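Local coordinates for RagB/SusD family nutrient uptake outer membrane protein (Bacteroides thetaiotaomicron, PDB 7KV2) that probably binds beta-glucans at the outer face of the cell envelope and helps a gut bacterium take them up, as a SusD-family surface glycan-binding protein, at residues 78-83 with 456-461; 69-74 with 398-403; 336-341 with 450-455; 327-332 with 371-376. All blocks are in the same frame, centred on the assembly; numbering follows the deposited sequence.

Contact 1 of 4, residues 78-83 with 456-461; sequences ADDLWV and EFVGEG
Asp-80 and Val-458 meet in a small buried contact between two loops, with 140 Å² buried in all and no direct hydrogen bond across it. Both gamma methyls of Val-458 face the aspartate: CG1 lies near Asp-80 CB, while CG2 sits 3.9 Å from Asp-80 OD2, so a methyl lies against the OD2 end of the carboxylate. The valine torsion explains the division: CG1 is anti to the backbone N (chi1 169°), which directs one methyl at the root of the aspartate and the other at its end. Beside this pair, Leu-81 brings its CD2 branch, not CD1, to 4.2 Å from Val-458 CG1, a loose apolar contact.

The polar link is indirect. A water donates to Asp-80 OD2 at 2.8 Å and accepts from Gly-459 N at 3.0 Å, joining carboxylate to backbone. The other oxygen, OD1, is held by His-454 and Arg-331, so both ends of the carboxylate are engaged and its rotation is probably fixed. Gly-459 has positive phi (80°), a value that favours glycine, and Glu-460 N closes the turn on Phe-457 O at 3.1 Å. This is a type II beta turn, Phe-457 to Glu-460, that follows helix 446-456 and is tied through a bridging water to the loop after helix 70-75.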
# COMPACT_ATOMS: atom_id res chain seq x y z
N ALA A 78 -5.30 8.58 -8.61
CA ALA A 78 -4.50 8.45 -9.85
C ALA A 78 -5.41 8.19 -11.05
O ALA A 78 -6.54 8.73 -11.11
CB ALA A 78 -3.45 7.37 -9.65
N ASP A 79 -5.00 7.32 -11.98
CA ASP A 79 -5.58 7.22 -13.34
C ASP A 79 -5.91 5.76 -13.68
O ASP A 79 -6.02 5.45 -14.89
CB ASP A 79 -4.64 7.86 -14.37
CG ASP A 79 -3.24 7.30 -14.40
OD1 ASP A 79 -2.76 6.82 -13.35
OD2 ASP A 79 -2.57 7.45 -15.45
N ASP A 80 -6.10 4.88 -12.69
CA ASP A 80 -6.18 3.41 -12.99
C ASP A 80 -7.53 2.81 -12.60
O ASP A 80 -7.99 1.86 -13.28
CB ASP A 80 -5.08 2.65 -12.26
CG ASP A 80 -3.69 2.93 -12.80
OD1 ASP A 80 -3.59 3.31 -13.98
OD2 ASP A 80 -2.75 2.83 -12.02
N LEU A 81 -8.15 3.34 -11.54
CA LEU A 81 -9.40 2.83 -10.95
C LEU A 81 -10.42 3.95 -10.96
O LEU A 81 -10.00 5.16 -10.93
CB LEU A 81 -9.15 2.40 -9.50
CG LEU A 81 -7.98 1.46 -9.24
CD1 LEU A 81 -7.86 1.19 -7.74
CD2 LEU A 81 -8.15 0.14 -9.98
N TRP A 82 -11.68 3.59 -10.85
CA TRP A 82 -12.73 4.53 -10.42
C TRP A 82 -12.94 4.38 -8.90
O TRP A 82 -12.12 3.70 -8.20
CB TRP A 82 -14.01 4.31 -11.25
CG TRP A 82 -13.83 4.57 -12.71
CD1 TRP A 82 -14.09 3.68 -13.72
CD2 TRP A 82 -13.37 5.77 -13.36
NE1 TRP A 82 -13.83 4.24 -14.94
CE2 TRP A 82 -13.43 5.54 -14.75
CE3 TRP A 82 -13.01 7.06 -12.91
CZ2 TRP A 82 -13.05 6.51 -15.68
CZ3 TRP A 82 -12.68 8.03 -13.84
CH2 TRP A 82 -12.65 7.74 -15.21
N VAL A 83 -13.97 5.03 -8.36
CA VAL A 83 -14.23 5.02 -6.90
C VAL A 83 -15.39 4.07 -6.61
O VAL A 83 -15.26 3.24 -5.69
CB VAL A 83 -14.46 6.44 -6.36
CG1 VAL A 83 -14.72 6.39 -4.88
CG2 VAL A 83 -13.28 7.35 -6.68
N GLU A 456 2.99 -2.34 -13.67
CA GLU A 456 3.40 -3.35 -12.66
C GLU A 456 2.54 -3.28 -11.37
O GLU A 456 2.31 -4.34 -10.75
CB GLU A 456 4.88 -3.13 -12.34
CG GLU A 456 5.47 -4.16 -11.41
CD GLU A 456 5.55 -5.60 -11.89
OE1 GLU A 456 5.39 -5.85 -13.10
OE2 GLU A 456 5.76 -6.48 -11.00
N PHE A 457 2.11 -2.10 -10.95
CA PHE A 457 1.61 -1.87 -9.58
C PHE A 457 0.20 -1.29 -9.53
O PHE A 457 -0.13 -0.66 -8.55
CB PHE A 457 2.57 -0.91 -8.84
CG PHE A 457 3.99 -1.40 -8.73
CD1 PHE A 457 4.27 -2.58 -8.06
CD2 PHE A 457 5.04 -0.70 -9.33
CE1 PHE A 457 5.57 -3.04 -7.97
CE2 PHE A 457 6.35 -1.16 -9.23
CZ PHE A 457 6.60 -2.34 -8.55
N VAL A 458 -0.66 -1.56 -10.48
CA VAL A 458 -2.06 -1.07 -10.40
C VAL A 458 -2.65 -1.56 -9.07
O VAL A 458 -2.58 -2.75 -8.77
CB VAL A 458 -2.93 -1.53 -11.57
CG1 VAL A 458 -4.41 -1.24 -11.31
CG2 VAL A 458 -2.45 -0.95 -12.91
N GLY A 459 -3.24 -0.66 -8.29
CA GLY A 459 -4.00 -1.05 -7.09
C GLY A 459 -3.11 -1.35 -5.90
O GLY A 459 -3.63 -1.81 -4.90
N GLU A 460 -1.81 -1.04 -5.99
CA GLU A 460 -0.84 -1.35 -4.92
C GLU A 460 -0.34 -0.06 -4.26
O GLU A 460 0.58 -0.17 -3.50
CB GLU A 460 0.35 -2.17 -5.42
CG GLU A 460 -0.10 -3.42 -6.15
CD GLU A 460 1.01 -4.41 -6.49
OE1 GLU A 460 1.81 -4.82 -5.55
OE2 GLU A 460 1.14 -4.74 -7.68
N GLY A 461 -0.98 1.07 -4.51
CA GLY A 461 -0.68 2.34 -3.80
C GLY A 461 0.64 2.99 -4.22
O GLY A 461 1.31 3.63 -3.34
O HOH W 1 -3.56 2.13 -9.42

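Contact 2 of 4, residues 69-74 with 398-403; sequences PVNLMS and NNLRIY
Leu-400 reaches from the start of strand 400-404 to helix 70-75, and its two methyls divide the work. The CB points toward the helix, and CG stands anti to the backbone N (chi1 -177°), which carries the fork outward from the strand. Neither CB nor CG comes within 4.2 Å of the helix segment; the touching is left to the branches. CD1 lies over one face of the Asn-71 amide, 3.7 Å from its CG and nearly as close to OD1 and ND2, an even spacing that shows the methyl meeting the whole amide and not one polar atom. CD2 turns to Val-70 and meets its CG1 at 3.9 Å.

No hydrogen bond crosses between the segments, and the buried area is 113 Å². Asn-71 ND2 donates to the carbonyl oxygen of Gly-459, which helps fix the amide while Leu-400 CD1 packs on its face. Trp-157 of helix 137-162 also touches Val-70. On the strand side, Leu-400 is paired through its backbone with Ile-277, and further along Ile-402 and Tyr-403 both face Phe-275. The contact thus sets helix 70-75 against a two-stranded antiparallel sheet interrupted by a classic beta bulge.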
# COMPACT_ATOMS: atom_id res chain seq x y z
N PRO A 69 -8.49 1.71 3.36
CA PRO A 69 -7.42 0.82 2.92
C PRO A 69 -6.32 1.65 2.24
O PRO A 69 -6.58 2.42 1.28
CB PRO A 69 -8.13 -0.17 1.96
CG PRO A 69 -9.36 0.55 1.53
CD PRO A 69 -9.77 1.39 2.72
N VAL A 70 -5.09 1.51 2.73
CA VAL A 70 -4.04 2.52 2.50
C VAL A 70 -3.64 2.56 1.02
O VAL A 70 -3.36 3.60 0.50
CB VAL A 70 -2.87 2.32 3.46
CG1 VAL A 70 -2.15 0.98 3.29
CG2 VAL A 70 -1.88 3.47 3.32
N ASN A 71 -3.59 1.41 0.34
CA ASN A 71 -3.33 1.37 -1.10
C ASN A 71 -4.41 2.14 -1.86
O ASN A 71 -4.04 2.88 -2.75
CB ASN A 71 -3.19 -0.09 -1.61
CG ASN A 71 -4.32 -1.04 -1.25
OD1 ASN A 71 -4.89 -0.97 -0.17
ND2 ASN A 71 -4.72 -1.91 -2.20
N LEU A 72 -5.69 1.87 -1.62
CA LEU A 72 -6.76 2.45 -2.45
C LEU A 72 -6.82 3.95 -2.16
O LEU A 72 -7.23 4.70 -3.09
CB LEU A 72 -8.14 1.85 -2.16
CG LEU A 72 -8.35 0.35 -2.39
CD1 LEU A 72 -9.82 -0.02 -2.22
CD2 LEU A 72 -7.86 -0.03 -3.73
N MET A 73 -6.50 4.36 -0.94
CA MET A 73 -6.61 5.80 -0.59
C MET A 73 -5.73 6.64 -1.55
O MET A 73 -6.16 7.79 -1.89
CB MET A 73 -6.31 6.11 0.87
CG MET A 73 -7.31 5.55 1.87
SD MET A 73 -9.04 5.96 1.59
CE MET A 73 -9.55 4.67 0.45
N SER A 74 -4.56 6.15 -2.00
CA SER A 74 -3.77 6.84 -3.05
C SER A 74 -4.29 6.48 -4.44
O SER A 74 -4.36 7.38 -5.30
CB SER A 74 -2.29 6.66 -2.86
OG SER A 74 -1.88 5.32 -3.14
N ASN A 398 -6.31 -12.33 2.36
CA ASN A 398 -5.33 -11.70 1.42
C ASN A 398 -4.35 -10.78 2.15
O ASN A 398 -4.73 -9.64 2.57
CB ASN A 398 -6.03 -10.87 0.33
CG ASN A 398 -7.07 -11.64 -0.43
OD1 ASN A 398 -8.08 -12.06 0.16
ND2 ASN A 398 -6.81 -11.84 -1.72
N ASN A 399 -3.09 -11.16 2.26
CA ASN A 399 -2.09 -10.18 2.75
C ASN A 399 -2.01 -8.95 1.82
O ASN A 399 -2.22 -9.05 0.60
CB ASN A 399 -0.69 -10.81 2.82
CG ASN A 399 -0.51 -11.83 3.92
OD1 ASN A 399 -1.46 -12.17 4.65
ND2 ASN A 399 0.72 -12.32 4.01
N LEU A 400 -1.70 -7.78 2.36
CA LEU A 400 -1.47 -6.56 1.55
C LEU A 400 0.00 -6.53 1.18
O LEU A 400 0.85 -6.40 2.09
CB LEU A 400 -1.94 -5.30 2.30
CG LEU A 400 -1.79 -4.04 1.46
CD1 LEU A 400 -2.71 -4.07 0.25
CD2 LEU A 400 -2.04 -2.80 2.32
N ARG A 401 0.32 -6.70 -0.12
CA ARG A 401 1.73 -6.66 -0.56
C ARG A 401 2.22 -5.20 -0.50
O ARG A 401 1.64 -4.34 -1.14
CB ARG A 401 1.87 -7.25 -1.95
CG ARG A 401 1.88 -8.78 -1.97
CD ARG A 401 0.55 -9.41 -1.56
NE ARG A 401 0.53 -10.82 -1.97
CZ ARG A 401 -0.45 -11.68 -1.68
NH1 ARG A 401 -1.49 -11.31 -0.95
NH2 ARG A 401 -0.36 -12.92 -2.11
N ILE A 402 3.29 -4.91 0.22
CA ILE A 402 3.83 -3.53 0.35
C ILE A 402 5.03 -3.35 -0.59
O ILE A 402 4.94 -2.47 -1.47
CB ILE A 402 4.19 -3.24 1.83
CG1 ILE A 402 3.00 -3.45 2.77
CG2 ILE A 402 4.78 -1.85 1.96
CD1 ILE A 402 1.78 -2.61 2.41
N TYR A 403 6.06 -4.20 -0.46
CA TYR A 403 7.30 -4.15 -1.28
C TYR A 403 7.54 -5.50 -1.96
O TYR A 403 7.59 -6.57 -1.27
CB TYR A 403 8.53 -3.79 -0.45
CG TYR A 403 8.41 -2.44 0.18
CD1 TYR A 403 8.17 -1.31 -0.58
CD2 TYR A 403 8.65 -2.28 1.54
CE1 TYR A 403 8.07 -0.05 0.00
CE2 TYR A 403 8.58 -1.03 2.12
CZ TYR A 403 8.32 0.10 1.35
OH TYR A 403 8.19 1.31 1.98

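Contact 3 of 4, residues 336-341 with 450-455; sequences DTRRNA and IEERHL
A buried salt-bridge network joins two helices here, at the N-terminal end of helix 337-342 and near the C-terminal end of helix 446-456, with Arg-338 at its centre. Its guanidinium meets Glu-452 end-on: NH1 and NH2 both donate to the single oxygen OE2, at 2.7 Å and 2.9 Å. They approach from the same face of the carboxylate, 33° out of its plane, although OE2 lies close to the guanidinium plane. From its own segment Asp-336 grips the side edge, NE giving to OD1 and NH2 to OD2 at 2.9 Å with a fairly straight N-H...O angle of 164°. The bend of the arginine chain at chi3 (-72°) turns the group between these two acids.

Leu-455 lies over one guanidinium face, its CB 3.7 Å from Arg-338 CZ. Glu-456 gives NH1 a further salt bridge, and His-433 holds the other oxygen of Glu-452. A methionine in place of Arg-338 would probably leave the carboxylates of Asp-336 and Glu-452 without their shared positive mate and likely repelling one another. Asp-336 is the N-cap residue of helix 337-342, and the carboxylate that binds the guanidinium also makes the capping bond, OD1 accepting from Arg-338 N at 3.0 Å.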
# COMPACT_ATOMS: atom_id res chain seq x y z
N ASP A 336 0.73 -9.39 -22.35
CA ASP A 336 1.15 -8.94 -21.00
C ASP A 336 0.29 -9.72 -20.00
O ASP A 336 -0.98 -9.47 -19.92
CB ASP A 336 1.03 -7.42 -20.86
CG ASP A 336 1.76 -6.85 -19.67
OD1 ASP A 336 1.77 -7.55 -18.59
OD2 ASP A 336 2.33 -5.73 -19.81
N THR A 337 0.91 -10.63 -19.24
CA THR A 337 0.19 -11.48 -18.25
C THR A 337 -0.44 -10.59 -17.15
O THR A 337 -1.35 -11.07 -16.43
CB THR A 337 1.10 -12.55 -17.63
OG1 THR A 337 2.17 -11.88 -16.95
CG2 THR A 337 1.59 -13.53 -18.67
N ARG A 338 0.11 -9.39 -16.96
CA ARG A 338 -0.40 -8.45 -15.92
C ARG A 338 -1.82 -7.98 -16.26
O ARG A 338 -2.53 -7.53 -15.35
CB ARG A 338 0.54 -7.28 -15.73
CG ARG A 338 1.92 -7.73 -15.29
CD ARG A 338 2.85 -6.56 -15.20
NE ARG A 338 3.21 -6.07 -16.54
CZ ARG A 338 4.29 -5.33 -16.82
NH1 ARG A 338 5.14 -4.96 -15.87
NH2 ARG A 338 4.51 -4.99 -18.09
N ARG A 339 -2.22 -8.01 -17.53
CA ARG A 339 -3.52 -7.45 -17.92
C ARG A 339 -4.60 -8.27 -17.19
O ARG A 339 -5.42 -7.66 -16.49
CB ARG A 339 -3.78 -7.52 -19.42
CG ARG A 339 -5.09 -6.86 -19.81
CD ARG A 339 -5.29 -6.86 -21.32
NE ARG A 339 -5.67 -8.22 -21.72
CZ ARG A 339 -5.92 -8.57 -22.96
NH1 ARG A 339 -5.84 -7.67 -23.92
NH2 ARG A 339 -6.28 -9.82 -23.25
N ASN A 340 -4.63 -9.58 -17.37
CA ASN A 340 -5.69 -10.39 -16.72
C ASN A 340 -5.44 -10.57 -15.22
O ASN A 340 -6.46 -10.71 -14.48
CB ASN A 340 -5.95 -11.70 -17.47
CG ASN A 340 -6.42 -11.44 -18.89
OD1 ASN A 340 -6.60 -10.29 -19.30
ND2 ASN A 340 -6.54 -12.50 -19.66
N ALA A 341 -4.20 -10.44 -14.75
CA ALA A 341 -3.90 -10.57 -13.32
C ALA A 341 -4.34 -9.29 -12.58
O ALA A 341 -4.45 -9.33 -11.35
CB ALA A 341 -2.44 -10.79 -13.08
N ILE A 450 9.02 4.68 -15.57
CA ILE A 450 7.81 5.17 -14.87
C ILE A 450 6.59 4.44 -15.44
O ILE A 450 5.70 4.01 -14.63
CB ILE A 450 7.72 6.70 -14.96
CG1 ILE A 450 8.92 7.36 -14.27
CG2 ILE A 450 6.40 7.16 -14.41
CD1 ILE A 450 9.02 6.99 -12.81
N GLU A 451 6.54 4.25 -16.74
CA GLU A 451 5.41 3.51 -17.35
C GLU A 451 5.46 2.02 -16.95
O GLU A 451 4.37 1.40 -16.83
CB GLU A 451 5.31 3.79 -18.84
CG GLU A 451 4.12 3.09 -19.48
CD GLU A 451 2.72 3.50 -19.02
OE1 GLU A 451 2.54 4.42 -18.17
OE2 GLU A 451 1.78 2.90 -19.57
N GLU A 452 6.64 1.43 -16.76
CA GLU A 452 6.71 0.01 -16.34
C GLU A 452 6.15 -0.10 -14.92
O GLU A 452 5.42 -1.04 -14.67
CB GLU A 452 8.13 -0.56 -16.40
CG GLU A 452 8.17 -2.07 -16.32
CD GLU A 452 7.67 -2.77 -17.57
OE1 GLU A 452 7.76 -2.15 -18.68
OE2 GLU A 452 7.10 -3.87 -17.42
N ARG A 453 6.45 0.85 -14.04
CA ARG A 453 5.84 0.90 -12.69
C ARG A 453 4.31 0.93 -12.83
O ARG A 453 3.61 0.24 -12.07
CB ARG A 453 6.33 2.11 -11.90
CG ARG A 453 7.82 2.11 -11.61
CD ARG A 453 8.24 3.38 -10.89
NE ARG A 453 7.74 3.38 -9.51
CZ ARG A 453 8.33 2.83 -8.45
NH1 ARG A 453 9.57 2.34 -8.49
NH2 ARG A 453 7.67 2.84 -7.32
N HIS A 454 3.81 1.76 -13.74
CA HIS A 454 2.37 1.98 -13.98
C HIS A 454 1.72 0.62 -14.33
O HIS A 454 0.66 0.32 -13.80
CB HIS A 454 2.21 3.02 -15.10
CG HIS A 454 0.80 3.45 -15.30
ND1 HIS A 454 0.39 4.11 -16.43
CD2 HIS A 454 -0.28 3.33 -14.50
CE1 HIS A 454 -0.89 4.40 -16.33
NE2 HIS A 454 -1.34 3.91 -15.15
N LEU A 455 2.36 -0.13 -15.22
CA LEU A 455 1.88 -1.46 -15.68
C LEU A 455 1.96 -2.47 -14.52
O LEU A 455 1.08 -3.33 -14.43
CB LEU A 455 2.76 -1.91 -16.85
CG LEU A 455 2.64 -1.10 -18.16
CD1 LEU A 455 3.65 -1.59 -19.18
CD2 LEU A 455 1.25 -1.24 -18.76

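Contact 4 of 4, residues 327-332 with 371-376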
# COMPACT_ATOMS: atom_id res chain seq x y z
N GLU A 327 -9.79 1.95 -19.56
CA GLU A 327 -8.51 2.43 -20.14
C GLU A 327 -7.33 1.65 -19.54
O GLU A 327 -6.31 1.50 -20.22
CB GLU A 327 -8.36 3.93 -19.93
CG GLU A 327 -9.42 4.73 -20.70
CD GLU A 327 -10.87 4.65 -20.21
OE1 GLU A 327 -11.12 4.42 -19.01
OE2 GLU A 327 -11.77 4.88 -21.02
N THR A 328 -7.46 1.17 -18.30
CA THR A 328 -6.39 0.37 -17.64
C THR A 328 -6.27 -0.95 -18.38
O THR A 328 -5.18 -1.32 -18.80
CB THR A 328 -6.69 0.20 -16.14
OG1 THR A 328 -6.64 1.48 -15.53
CG2 THR A 328 -5.73 -0.74 -15.48
N TYR A 329 -7.38 -1.58 -18.65
CA TYR A 329 -7.34 -2.86 -19.42
C TYR A 329 -6.73 -2.65 -20.82
O TYR A 329 -5.87 -3.49 -21.27
CB TYR A 329 -8.74 -3.42 -19.53
CG TYR A 329 -8.82 -4.66 -20.37
CD1 TYR A 329 -8.63 -5.91 -19.82
CD2 TYR A 329 -9.14 -4.57 -21.72
CE1 TYR A 329 -8.78 -7.05 -20.60
CE2 TYR A 329 -9.26 -5.71 -22.51
CZ TYR A 329 -9.07 -6.95 -21.95
OH TYR A 329 -9.20 -8.06 -22.76
N GLU A 330 -7.13 -1.57 -21.49
CA GLU A 330 -6.70 -1.26 -22.88
C GLU A 330 -5.24 -0.84 -22.99
O GLU A 330 -4.72 -0.94 -24.09
CB GLU A 330 -7.56 -0.12 -23.46
CG GLU A 330 -8.99 -0.53 -23.62
CD GLU A 330 -9.90 0.56 -24.17
OE1 GLU A 330 -9.60 1.77 -23.97
OE2 GLU A 330 -10.95 0.16 -24.72
N ARG A 331 -4.55 -0.43 -21.91
CA ARG A 331 -3.15 0.05 -22.03
C ARG A 331 -2.20 -1.14 -22.14
O ARG A 331 -1.08 -0.94 -22.66
CB ARG A 331 -2.82 1.07 -20.93
CG ARG A 331 -2.10 0.58 -19.68
CD ARG A 331 -1.58 1.72 -18.78
NE ARG A 331 -2.64 2.70 -18.49
CZ ARG A 331 -3.40 2.72 -17.37
NH1 ARG A 331 -3.23 1.81 -16.42
NH2 ARG A 331 -4.32 3.65 -17.21
N TYR A 332 -2.64 -2.36 -21.79
CA TYR A 332 -1.84 -3.60 -21.86
C TYR A 332 -1.82 -4.20 -23.26
O TYR A 332 -2.88 -4.29 -23.91
CB TYR A 332 -2.37 -4.68 -20.90
CG TYR A 332 -2.13 -4.34 -19.45
CD1 TYR A 332 -0.87 -4.51 -18.86
CD2 TYR A 332 -3.12 -3.72 -18.69
CE1 TYR A 332 -0.64 -4.15 -17.53
CE2 TYR A 332 -2.90 -3.39 -17.36
CZ TYR A 332 -1.65 -3.57 -16.78
OH TYR A 332 -1.42 -3.16 -15.47
N THR A 371 -17.48 -0.67 -14.90
CA THR A 371 -16.81 -0.88 -16.20
C THR A 371 -16.95 -2.33 -16.65
O THR A 371 -16.53 -2.62 -17.80
CB THR A 371 -15.32 -0.54 -16.12
OG1 THR A 371 -14.78 -1.44 -15.14
CG2 THR A 371 -15.10 0.90 -15.74
N GLY A 372 -17.41 -3.24 -15.78
CA GLY A 372 -17.31 -4.69 -16.05
C GLY A 372 -16.00 -5.29 -15.56
O GLY A 372 -15.90 -6.55 -15.50
N PHE A 373 -15.01 -4.47 -15.17
CA PHE A 373 -13.69 -4.94 -14.69
C PHE A 373 -13.54 -4.63 -13.21
O PHE A 373 -13.90 -3.47 -12.77
CB PHE A 373 -12.54 -4.27 -15.43
CG PHE A 373 -12.48 -4.55 -16.92
CD1 PHE A 373 -11.93 -5.72 -17.40
CD2 PHE A 373 -12.93 -3.61 -17.83
CE1 PHE A 373 -11.86 -5.97 -18.76
CE2 PHE A 373 -12.80 -3.83 -19.20
CZ PHE A 373 -12.30 -5.02 -19.66
N PHE A 374 -12.95 -5.56 -12.49
CA PHE A 374 -12.59 -5.41 -11.06
C PHE A 374 -11.13 -5.77 -10.85
O PHE A 374 -10.53 -6.45 -11.71
CB PHE A 374 -13.57 -6.20 -10.18
CG PHE A 374 -15.01 -5.75 -10.33
CD1 PHE A 374 -15.79 -6.20 -11.38
CD2 PHE A 374 -15.53 -4.77 -9.50
CE1 PHE A 374 -17.07 -5.72 -11.56
CE2 PHE A 374 -16.82 -4.31 -9.67
CZ PHE A 374 -17.60 -4.81 -10.70
N LEU A 375 -10.57 -5.31 -9.74
CA LEU A 375 -9.13 -5.47 -9.44
C LEU A 375 -8.93 -6.92 -8.97
O LEU A 375 -9.18 -7.25 -7.79
CB LEU A 375 -8.69 -4.46 -8.39
CG LEU A 375 -7.22 -4.54 -7.99
CD1 LEU A 375 -6.32 -4.16 -9.16
CD2 LEU A 375 -6.95 -3.61 -6.82
N GLU A 376 -8.43 -7.74 -9.88
CA GLU A 376 -8.21 -9.18 -9.64
C GLU A 376 -7.24 -9.42 -8.49
O GLU A 376 -7.46 -10.39 -7.75
CB GLU A 376 -7.74 -9.82 -10.95
CG GLU A 376 -7.43 -11.31 -10.83
CD GLU A 376 -8.58 -12.22 -10.45
OE1 GLU A 376 -9.71 -11.74 -10.28
OE2 GLU A 376 -8.32 -13.41 -10.21
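Tyr-329 and Phe-373 form an offset aromatic stack between helix 326-331 and strand 373-375, one of the two strands of a small antiparallel sheet with 343-345. The contact is partly buried, covers 109 Å² in total and has no hydrogen bond across it.

The stacking evidence is the ring geometry: centroids lie 4.6 Å apart and the planes are tilted by 25°, so the rings are displaced and only roughly parallel. Phe-373 places its CE1 and CZ atoms over one face of the tyrosine ring, off centre toward the rim, and CZ is 3.6 Å from Tyr-329 CG. The tyrosine CG is anti to its own nitrogen (chi1 176°), which places the ring against Phe-373.

A CH-pi contact supplements the stack. Tyr-329 CB sits 4.1 Å from the centroid of the Phe-373 ring, above its face, so the tyrosine gives the phenylalanine a methylene as well as a ring. Cys-343 of the neighbouring strand touches both side chains. A serine in place of Tyr-329 lacks the ring, and Phe-373 would probably lose its stacking partner and have more freedom to turn.

Polar bonds act on the strand side. Thr-371 OG1 accepts from Phe-373 N at 3.0 Å, an ST turn leading into the strand. Phe-373 also pairs through its backbone with Val-324, whose O bonds to Thr-371 OG1 as well. Across the contact the closest approach remains Tyr-329 CD1 to Phe-373 CE1, at 3.4 Å.

Overall arrangement
Along the chain the first segments come in the order 69-74, 78-83, 327-332 and 336-341, the second in the order 371-376, 398-403, 450-455 and 456-461. Contacts 1 and 2 thus tie the N-terminal family region to the SusD-family region, within which contacts 3 and 4 both lie. Contact 1 has its centre 10 to 11 Å from each of the others and touches all three. Contact 2 lies near the chain centre, about 17 and 18 Å between centres from contacts 3 and 4 and touching neither. Contacts 3 and 4, about 11 Å apart between centres, use successive helices 337-342 and 326-331 and touch through Leu-455 O and Tyr-332 OH. Helix 446-456 and the turn after it are shared by contacts 3 and 1, and through Asp-80 they meet the N-terminal region.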